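PDB 1TED: pks18 from Mycobacterium tuberculosis, which probably extends medium- and long-chain aliphatic acyl-CoA starters with malonyl-CoA to build tri- and tetraketide alpha-pyrones, acting as a homodimeric type III polyketide synthase. Local coordinates for residues P291-M296 with V373-G378; K318-S323 with E332-S337. All coordinates share one frame; numbering follows the deposited sequence.

Interaction 1 of 2, residues P291-M296 with V373-G378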
ATOM      1  N   PRO A 291      16.107   9.223  20.921  1.00 32.66           N
ATOM      2  CA  PRO A 291      15.404  10.503  20.779  1.00 32.48           C
ATOM      3  C   PRO A 291      13.914  10.422  20.418  1.00 33.12           C
ATOM      4  O   PRO A 291      13.098  11.151  20.986  1.00 31.23           O
ATOM      5  CB  PRO A 291      16.246  11.250  19.742  1.00 32.03           C
ATOM      6  CG  PRO A 291      16.895  10.159  18.963  1.00 33.43           C
ATOM      7  CD  PRO A 291      17.252   9.141  20.000  1.00 33.32           C
ATOM      8  N   VAL A 292      13.551   9.531  19.497  1.00 32.96           N
ATOM      9  CA  VAL A 292      12.147   9.391  19.117  1.00 33.33           C
ATOM     10  C   VAL A 292      11.315   8.784  20.256  1.00 33.17           C
ATOM     11  O   VAL A 292      10.244   9.295  20.597  1.00 31.49           O
ATOM     12  CB  VAL A 292      11.979   8.490  17.886  1.00 33.52           C
ATOM     13  CG1 VAL A 292      10.595   8.671  17.314  1.00 33.98           C
ATOM     14  CG2 VAL A 292      13.032   8.818  16.859  1.00 38.30           C
ATOM     15  N   VAL A 293      11.810   7.694  20.843  1.00 31.16           N
ATOM     16  CA  VAL A 293      11.095   7.042  21.933  1.00 30.79           C
ATOM     17  C   VAL A 293      10.936   7.968  23.131  1.00 29.56           C
ATOM     18  O   VAL A 293       9.890   7.986  23.777  1.00 30.09           O
ATOM     19  CB  VAL A 293      11.813   5.751  22.376  1.00 29.89           C
ATOM     20  CG1 VAL A 293      11.255   5.261  23.701  1.00 28.31           C
ATOM     21  CG2 VAL A 293      11.641   4.683  21.302  1.00 30.51           C
ATOM     22  N   THR A 294      11.975   8.741  23.420  1.00 29.15           N
ATOM     23  CA  THR A 294      11.943   9.671  24.543  1.00 29.42           C
ATOM     24  C   THR A 294      10.949  10.812  24.323  1.00 28.83           C
ATOM     25  O   THR A 294      10.220  11.203  25.238  1.00 29.12           O
ATOM     26  CB  THR A 294      13.334  10.283  24.798  1.00 30.63           C
ATOM     27  OG1 THR A 294      14.244   9.250  25.191  1.00 31.68           O
ATOM     28  CG2 THR A 294      13.258  11.346  25.904  1.00 31.36           C
ATOM     29  N   GLU A 295      10.925  11.347  23.109  1.00 29.48           N
ATOM     30  CA  GLU A 295      10.018  12.441  22.803  1.00 31.54           C
ATOM     31  C   GLU A 295       8.562  11.986  22.871  1.00 31.25           C
ATOM     32  O   GLU A 295       7.717  12.687  23.436  1.00 30.71           O
ATOM     33  CB  GLU A 295      10.326  13.021  21.420  1.00 33.72           C
ATOM     34  CG  GLU A 295       9.837  14.444  21.255  1.00 42.10           C
ATOM     35  CD  GLU A 295      10.583  15.429  22.150  1.00 46.37           C
ATOM     36  OE1 GLU A 295      10.792  15.128  23.344  1.00 48.08           O
ATOM     37  OE2 GLU A 295      10.958  16.519  21.665  1.00 52.02           O
ATOM     38  N   MET A 296       8.279  10.809  22.307  1.00 30.01           N
ATOM     39  CA  MET A 296       6.928  10.238  22.292  1.00 28.75           C
ATOM     40  C   MET A 296       6.423   9.907  23.693  1.00 27.87           C
ATOM     41  O   MET A 296       5.272  10.185  24.026  1.00 30.23           O
ATOM     42  CB  MET A 296       6.900   8.978  21.408  1.00 30.34           C
ATOM     43  CG  MET A 296       5.588   8.184  21.429  1.00 26.80           C
ATOM     44  SD  MET A 296       5.352   7.214  22.929  1.00 31.04           S
ATOM     45  CE  MET A 296       6.400   5.808  22.603  1.00 25.09           C
ATOM     46  N   VAL A 373       6.169  -0.297  24.722  1.00 23.79           N
ATOM     47  CA  VAL A 373       6.469   0.438  23.512  1.00 22.74           C
ATOM     48  C   VAL A 373       6.964  -0.577  22.492  1.00 24.21           C
ATOM     49  O   VAL A 373       7.793  -1.441  22.801  1.00 23.79           O
ATOM     50  CB  VAL A 373       7.597   1.476  23.709  1.00 22.44           C
ATOM     51  CG1 VAL A 373       7.924   2.119  22.363  1.00 21.19           C
ATOM     52  CG2 VAL A 373       7.192   2.542  24.759  1.00 19.47           C
ATOM     53  N   ALA A 374       6.436  -0.485  21.281  1.00 23.99           N
ATOM     54  CA  ALA A 374       6.857  -1.373  20.219  1.00 23.99           C
ATOM     55  C   ALA A 374       7.348  -0.487  19.083  1.00 25.19           C
ATOM     56  O   ALA A 374       6.846   0.624  18.889  1.00 26.08           O
ATOM     57  CB  ALA A 374       5.694  -2.230  19.755  1.00 22.17           C
ATOM     58  N   PHE A 375       8.363  -0.952  18.368  1.00 24.83           N
ATOM     59  CA  PHE A 375       8.861  -0.201  17.232  1.00 25.80           C
ATOM     60  C   PHE A 375       9.648  -1.091  16.303  1.00 26.02           C
ATOM     61  O   PHE A 375      10.163  -2.125  16.710  1.00 27.23           O
ATOM     62  CB  PHE A 375       9.698   1.021  17.660  1.00 24.89           C
ATOM     63  CG  PHE A 375      10.905   0.691  18.496  1.00 25.93           C
ATOM     64  CD1 PHE A 375      12.041   0.148  17.923  1.00 23.98           C
ATOM     65  CD2 PHE A 375      10.906   0.953  19.860  1.00 24.46           C
ATOM     66  CE1 PHE A 375      13.161  -0.128  18.695  1.00 26.45           C
ATOM     67  CE2 PHE A 375      12.021   0.677  20.636  1.00 25.90           C
ATOM     68  CZ  PHE A 375      13.149   0.137  20.053  1.00 27.11           C
ATOM     69  N   ALA A 376       9.703  -0.680  15.041  1.00 27.38           N
ATOM     70  CA  ALA A 376      10.418  -1.405  14.008  1.00 27.31           C
ATOM     71  C   ALA A 376      10.987  -0.363  13.059  1.00 27.64           C
ATOM     72  O   ALA A 376      10.733   0.840  13.221  1.00 25.74           O
ATOM     73  CB  ALA A 376       9.477  -2.341  13.278  1.00 28.51           C
ATOM     74  N   PHE A 377      11.741  -0.826  12.064  1.00 27.48           N
ATOM     75  CA  PHE A 377      12.379   0.078  11.116  1.00 28.04           C
ATOM     76  C   PHE A 377      11.978  -0.147   9.668  1.00 28.41           C
ATOM     77  O   PHE A 377      12.095  -1.252   9.140  1.00 29.33           O
ATOM     78  CB  PHE A 377      13.897  -0.030  11.279  1.00 26.25           C
ATOM     79  CG  PHE A 377      14.354   0.201  12.686  1.00 26.40           C
ATOM     80  CD1 PHE A 377      14.405   1.484  13.209  1.00 26.10           C
ATOM     81  CD2 PHE A 377      14.644  -0.876  13.523  1.00 28.32           C
ATOM     82  CE1 PHE A 377      14.732   1.700  14.550  1.00 26.35           C
ATOM     83  CE2 PHE A 377      14.972  -0.678  14.869  1.00 27.85           C
ATOM     84  CZ  PHE A 377      15.015   0.612  15.385  1.00 26.66           C
ATOM     85  N   GLY A 378      11.495   0.917   9.035  1.00 29.78           N
ATOM     86  CA  GLY A 378      11.080   0.842   7.645  1.00 29.04           C
ATOM     87  C   GLY A 378      12.058   1.551   6.727  1.00 30.39           C
ATOM     88  O   GLY A 378      12.916   2.308   7.197  1.00 28.40           O
TER

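Interaction 2 of 2, residues K318-S323 with E332-S337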
ATOM      1  N   LYS A 318      22.087  -7.479  15.484  1.00 28.25           N
ATOM      2  CA  LYS A 318      22.526  -6.079  15.487  1.00 29.84           C
ATOM      3  C   LYS A 318      21.410  -5.053  15.678  1.00 29.74           C
ATOM      4  O   LYS A 318      21.642  -3.977  16.228  1.00 30.92           O
ATOM      5  CB  LYS A 318      23.283  -5.743  14.198  1.00 30.23           C
ATOM      6  CG  LYS A 318      24.562  -6.525  14.006  1.00 31.34           C
ATOM      7  CD  LYS A 318      25.274  -6.111  12.724  1.00 33.32           C
ATOM      8  CE  LYS A 318      26.455  -7.025  12.441  1.00 35.99           C
ATOM      9  NZ  LYS A 318      27.158  -6.676  11.184  1.00 39.10           N
ATOM     10  N   ILE A 319      20.205  -5.377  15.218  1.00 29.53           N
ATOM     11  CA  ILE A 319      19.065  -4.469  15.340  1.00 27.83           C
ATOM     12  C   ILE A 319      18.537  -4.410  16.770  1.00 25.94           C
ATOM     13  O   ILE A 319      18.250  -3.332  17.290  1.00 24.71           O
ATOM     14  CB  ILE A 319      17.932  -4.901  14.395  1.00 31.45           C
ATOM     15  CG1 ILE A 319      18.453  -4.899  12.956  1.00 32.30           C
ATOM     16  CG2 ILE A 319      16.730  -3.986  14.557  1.00 29.75           C
ATOM     17  CD1 ILE A 319      17.419  -5.289  11.941  1.00 38.71           C
ATOM     18  N   ILE A 320      18.412  -5.574  17.404  1.00 25.08           N
ATOM     19  CA  ILE A 320      17.942  -5.648  18.790  1.00 25.56           C
ATOM     20  C   ILE A 320      19.008  -4.996  19.674  1.00 26.76           C
ATOM     21  O   ILE A 320      18.721  -4.146  20.505  1.00 28.57           O
ATOM     22  CB  ILE A 320      17.722  -7.132  19.224  1.00 23.21           C
ATOM     23  CG1 ILE A 320      16.652  -7.774  18.328  1.00 24.76           C
ATOM     24  CG2 ILE A 320      17.279  -7.210  20.690  1.00 22.05           C
ATOM     25  CD1 ILE A 320      16.322  -9.221  18.675  1.00 23.36           C
ATOM     26  N   GLU A 321      20.246  -5.410  19.445  1.00 28.08           N
ATOM     27  CA  GLU A 321      21.452  -4.942  20.130  1.00 29.15           C
ATOM     28  C   GLU A 321      21.504  -3.420  20.299  1.00 29.15           C
ATOM     29  O   GLU A 321      21.574  -2.902  21.418  1.00 28.62           O
ATOM     30  CB  GLU A 321      22.641  -5.385  19.288  1.00 29.81           C
ATOM     31  CG  GLU A 321      23.945  -5.541  19.965  1.00 31.59           C
ATOM     32  CD  GLU A 321      24.880  -6.346  19.097  1.00 32.78           C
ATOM     33  OE1 GLU A 321      25.117  -5.939  17.941  1.00 33.89           O
ATOM     34  OE2 GLU A 321      25.366  -7.395  19.558  1.00 38.23           O
ATOM     35  N   GLN A 322      21.479  -2.713  19.172  1.00 29.07           N
ATOM     36  CA  GLN A 322      21.548  -1.256  19.165  1.00 28.20           C
ATOM     37  C   GLN A 322      20.291  -0.581  19.684  1.00 29.09           C
ATOM     38  O   GLN A 322      20.365   0.519  20.242  1.00 29.76           O
ATOM     39  CB  GLN A 322      21.881  -0.748  17.760  1.00 28.26           C
ATOM     40  CG  GLN A 322      23.271  -1.162  17.265  1.00 29.55           C
ATOM     41  CD  GLN A 322      24.381  -0.827  18.269  1.00 30.18           C
ATOM     42  OE1 GLN A 322      24.369   0.233  18.897  1.00 30.51           O
ATOM     43  NE2 GLN A 322      25.348  -1.729  18.409  1.00 30.14           N
ATOM     44  N   SER A 323      19.140  -1.224  19.509  1.00 27.96           N
ATOM     45  CA  SER A 323      17.895  -0.645  20.002  1.00 27.39           C
ATOM     46  C   SER A 323      17.968  -0.588  21.521  1.00 26.48           C
ATOM     47  O   SER A 323      17.602   0.417  22.129  1.00 25.00           O
ATOM     48  CB  SER A 323      16.679  -1.482  19.568  1.00 27.97           C
ATOM     49  OG  SER A 323      16.434  -1.338  18.176  1.00 27.72           O
ATOM     50  N   GLU A 332      17.746  -7.838  29.401  1.00 38.88           N
ATOM     51  CA  GLU A 332      16.690  -8.774  29.732  1.00 39.03           C
ATOM     52  C   GLU A 332      15.310  -8.268  29.327  1.00 37.58           C
ATOM     53  O   GLU A 332      14.385  -9.059  29.152  1.00 36.81           O
ATOM     54  CB  GLU A 332      16.738  -9.096  31.226  1.00 42.21           C
ATOM     55  CG  GLU A 332      17.877 -10.047  31.579  1.00 48.77           C
ATOM     56  CD  GLU A 332      18.369  -9.884  33.008  1.00 53.50           C
ATOM     57  OE1 GLU A 332      17.569 -10.099  33.951  1.00 55.86           O
ATOM     58  OE2 GLU A 332      19.562  -9.536  33.186  1.00 54.39           O
ATOM     59  N   LEU A 333      15.165  -6.959  29.161  1.00 36.30           N
ATOM     60  CA  LEU A 333      13.874  -6.415  28.764  1.00 34.77           C
ATOM     61  C   LEU A 333      13.615  -6.630  27.272  1.00 34.05           C
ATOM     62  O   LEU A 333      12.601  -6.178  26.733  1.00 34.68           O
ATOM     63  CB  LEU A 333      13.786  -4.928  29.131  1.00 34.08           C
ATOM     64  CG  LEU A 333      13.475  -4.657  30.610  1.00 34.61           C
ATOM     65  CD1 LEU A 333      13.547  -3.168  30.910  1.00 33.09           C
ATOM     66  CD2 LEU A 333      12.083  -5.192  30.939  1.00 33.69           C
ATOM     67  N   ALA A 334      14.531  -7.346  26.622  1.00 32.00           N
ATOM     68  CA  ALA A 334      14.438  -7.651  25.199  1.00 31.09           C
ATOM     69  C   ALA A 334      14.355  -9.160  24.971  1.00 31.50           C
ATOM     70  O   ALA A 334      14.595  -9.649  23.862  1.00 30.84           O
ATOM     71  CB  ALA A 334      15.650  -7.091  24.477  1.00 31.19           C
ATOM     72  N   ALA A 335      14.014  -9.893  26.025  1.00 32.44           N
ATOM     73  CA  ALA A 335      13.917 -11.352  25.955  1.00 33.32           C
ATOM     74  C   ALA A 335      12.895 -11.833  24.921  1.00 31.79           C
ATOM     75  O   ALA A 335      13.177 -12.756  24.156  1.00 32.90           O
ATOM     76  CB  ALA A 335      13.575 -11.921  27.339  1.00 32.39           C
ATOM     77  N   GLN A 336      11.719 -11.204  24.905  1.00 30.40           N
ATOM     78  CA  GLN A 336      10.663 -11.567  23.968  1.00 28.83           C
ATOM     79  C   GLN A 336      11.143 -11.435  22.529  1.00 28.57           C
ATOM     80  O   GLN A 336      10.868 -12.291  21.694  1.00 28.25           O
ATOM     81  CB  GLN A 336       9.423 -10.679  24.160  1.00 30.39           C
ATOM     82  CG  GLN A 336       8.680 -10.836  25.490  1.00 30.66           C
ATOM     83  CD  GLN A 336       9.188  -9.885  26.568  1.00 32.18           C
ATOM     84  OE1 GLN A 336       8.539  -9.690  27.605  1.00 29.80           O
ATOM     85  NE2 GLN A 336      10.350  -9.290  26.330  1.00 31.96           N
ATOM     86  N   SER A 337      11.868 -10.357  22.238  1.00 28.54           N
ATOM     87  CA  SER A 337      12.374 -10.133  20.893  1.00 27.96           C
ATOM     88  C   SER A 337      13.452 -11.128  20.495  1.00 29.07           C
ATOM     89  O   SER A 337      13.467 -11.598  19.350  1.00 31.34           O
ATOM     90  CB  SER A 337      12.898  -8.710  20.764  1.00 26.22           C
ATOM     91  OG  SER A 337      11.856  -7.802  21.059  1.00 29.72           O
TER

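Interaction 1 of 2, residues P291-M296 with V373-G378
Val293 of the helical segment 291-296 and Val373 at the start of the strand segment 373-378 are the residues whose CA atoms come nearest, 8.2 Å apart, and the two segments meet through side chains. Two apolar meetings do the work. Met296 and Val373 reach toward each other tip to tip: the thioether chain leaves with CG anti to the backbone N (chi1 173°), then bends at both following torsions, which brings the CE methyl up to the fork of the valine, 4.0 Å from CG1 and equally from CG2 of Val373. One turn back along the helix, Val293 crosses Phe375 at about a right angle. Its CG2 methyl, anti to its own carbonyl carbon, lies 4.1 Å from CD2 of Phe375, obliquely placed against the ring and touching CE2 as well. Val373 and Phe375, two residues apart, both direct their side chains to this side of the strand, as alternation in a beta strand requires. Trp310 touches both Val293 and Val373, while Phe253 of strand 247-256 packs on Met296 and Phe375. This is helix-on-sheet packing in the C-terminal half of a thiolase fold. With only methyl and aromatic carbons meeting, at van der Waals distances and all buried, the contact depends on shape and exclusion of water rather than on directional bonds.

Interaction 2 of 2, residues K318-S323 with E332-S337
Ile320 is the hub of a small helix-helix contact in the C-terminal part of the thiolase fold, where helix 317-327 meets the beginning of helix 335-344. Its two branches divide the task. The CG2 methyl, anti to the backbone N, touches CB of Ala334, the N-cap residue of the second helix, at 4.1 Å. The longer branch is extended (chi2 -179°) and carries CD1 away from Ala334 to the first turn of the helix, where it rests 4.0 Å from CB of Ser337 and 3.8 Å from the carbonyl O of Ser337. All three touching residues are buried, and the isoleucine supplies every contact from its side. Outside this compact centre the contact gives way to a solvent side: Lys318 and Glu321 on one segment, and Glu332 and Ala335 on the other, are exposed and take no part. Neither serine hydroxyl serves the interface as a polar link. OG of Ser337 is hydrogen-bonded to the backbone O of Ile312 in the neighbouring strand, while Ser323 turns its hydroxyl back onto its own helix. There OG of Ser323 donates to the backbone O of Ile319 at 2.8 Å, reaching this carbonyl from the face opposite to that used by N of Ser323.

In the fold
Interactions 1 and 2 illustrate how helices are packed around the edge region of a central sheet. Their centres lie about 14 Å apart, within the C-terminal chalcone/stilbene synthase domain. Along the chain, segment 291-296 comes first, both segments of interaction 2 follow, and strand 370-378 returns last to complete interaction 1. That strand, beside 310-312 in the mixed sheet, receives helix 281-299 through interaction 1 and also touches helix 317-327, which interaction 2 joins to helix 335-344. Their segments meet where CE1 of Phe375 packs 3.5 Å from OG of Ser323. Phe375 and Ile320 lie about 10 and 11 Å from the probable nucleophile Cys175, measured between side chains, so both contacts lie near, but not at, the probable catalytic cysteine.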